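Local coordinates for protein papillomavirus transcription factor E2 (Human papillomavirus type 18, PDB 1QQH) that is a viral transcription factor whose activation domain probably regulates viral gene expression, at residues Glu9-Met12 with Ala13-Gly16. The protein carries 1 engineered substitution. Numbering follows the deposited sequence.
Sequences ELQM and ALQG
Leu-10 and Leu-14 meet one turn apart on the same helix. CG of Leu-10 lies 4.1 Å from CD1 of Leu-14, and the two side chains pass at a slant. Leu-10 has CG anti to its backbone N (chi1 176°), which swings the isobutyl group toward the next turn. Leu-14 turns the other way, with CG anti to its carbonyl carbon. Its CG also rests 3.4 Å from the carbonyl O of Leu-10. That oxygen accepts the N-H of Leu-14 at 2.9 Å (N to O), with an angle of 162° at the hydrogen. The same i to i+4 bond links Ala-13 N to Glu-9 O, Gln-15 N to Gln-11 O and Gly-16 N to Met-12 O. The Gln-15 bond is the most bent, at 144°. CB of Ala-13 sits 3.4 Å from Leu-10 O.

Further out, Phe-45 of strand 45-56 packs on Leu-10, Ala-13 and Leu-14, and Trp-37 of helix 34-37 touches Glu-9, Leu-10 and Ala-13. Leu-29 of the second subunit packs on Leu-14, and Gln-11 of the second subunit packs on Leu-10. The arrangement is that of an amphipathic alpha-helix, packed against its own domain and the partner subunit.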
loop_
_atom_site.group_PDB
_atom_site.type_symbol
_atom_site.label_atom_id
_atom_site.label_comp_id
_atom_site.label_asym_id
_atom_site.label_seq_id
_atom_site.Cartn_x
_atom_site.Cartn_y
_atom_site.Cartn_z
ATOM N N GLU A 9 12.316 7.290 2.455
ATOM C CA GLU A 9 12.357 7.462 1.008
ATOM C C GLU A 9 11.138 6.783 0.392
ATOM O O GLU A 9 10.436 7.359 -0.442
ATOM C CB GLU A 9 13.646 6.846 0.455
ATOM C CG GLU A 9 13.900 7.111 -1.018
ATOM C CD GLU A 9 15.312 6.733 -1.440
ATOM O OE1 GLU A 9 15.661 6.957 -2.620
ATOM O OE2 GLU A 9 16.076 6.212 -0.593
ATOM N N LEU A 10 10.889 5.552 0.823
ATOM C CA LEU A 10 9.759 4.779 0.336
ATOM C C LEU A 10 8.448 5.516 0.598
ATOM O O LEU A 10 7.583 5.600 -0.272
ATOM C CB LEU A 10 9.739 3.409 1.019
ATOM C CG LEU A 10 8.558 2.496 0.698
ATOM C CD1 LEU A 10 8.472 2.284 -0.796
ATOM C CD2 LEU A 10 8.716 1.170 1.429
ATOM N N GLN A 11 8.311 6.059 1.802
ATOM C CA GLN A 11 7.100 6.778 2.166
ATOM C C GLN A 11 6.852 7.972 1.250
ATOM O O GLN A 11 5.733 8.185 0.785
ATOM C CB GLN A 11 7.184 7.261 3.604
ATOM C CG GLN A 11 5.828 7.349 4.252
ATOM C CD GLN A 11 5.227 5.978 4.460
ATOM O OE1 GLN A 11 5.755 5.170 5.229
ATOM N NE2 GLN A 11 4.123 5.701 3.770
ATOM N N MET A 12 7.892 8.759 1.002
ATOM C CA MET A 12 7.746 9.909 0.127
ATOM C C MET A 12 7.356 9.448 -1.270
ATOM O O MET A 12 6.481 10.041 -1.906
ATOM C CB MET A 12 9.038 10.724 0.080
ATOM C CG MET A 12 9.287 11.539 1.348
ATOM S SD MET A 12 7.810 12.491 1.877
ATOM C CE MET A 12 7.751 13.795 0.591
ATOM N N ALA A 13 7.995 8.380 -1.741
ATOM C CA ALA A 13 7.689 7.843 -3.063
ATOM C C ALA A 13 6.211 7.472 -3.127
ATOM O O ALA A 13 5.516 7.810 -4.089
ATOM C CB ALA A 13 8.549 6.619 -3.345
ATOM N N LEU A 14 5.735 6.778 -2.097
ATOM C CA LEU A 14 4.338 6.369 -2.039
ATOM C C LEU A 14 3.403 7.583 -1.983
ATOM O O LEU A 14 2.292 7.538 -2.508
ATOM C CB LEU A 14 4.098 5.449 -0.832
ATOM C CG LEU A 14 4.687 4.032 -0.914
ATOM C CD1 LEU A 14 4.553 3.342 0.426
ATOM C CD2 LEU A 14 3.981 3.236 -1.995
ATOM N N GLN A 15 3.845 8.665 -1.347
ATOM C CA GLN A 15 3.024 9.873 -1.290
ATOM C C GLN A 15 2.879 10.397 -2.717
ATOM O O GLN A 15 1.793 10.791 -3.136
ATOM C CB GLN A 15 3.674 10.939 -0.398
ATOM C CG GLN A 15 2.993 11.098 0.961
ATOM C CD GLN A 15 3.973 11.049 2.128
ATOM O OE1 GLN A 15 4.929 11.834 2.193
ATOM N NE2 GLN A 15 3.736 10.128 3.062
ATOM N N GLY A 16 3.976 10.379 -3.471
ATOM C CA GLY A 16 3.920 10.845 -4.845
ATOM C C GLY A 16 3.092 9.909 -5.706
ATOM O O GLY A 16 2.266 10.339 -6.518
#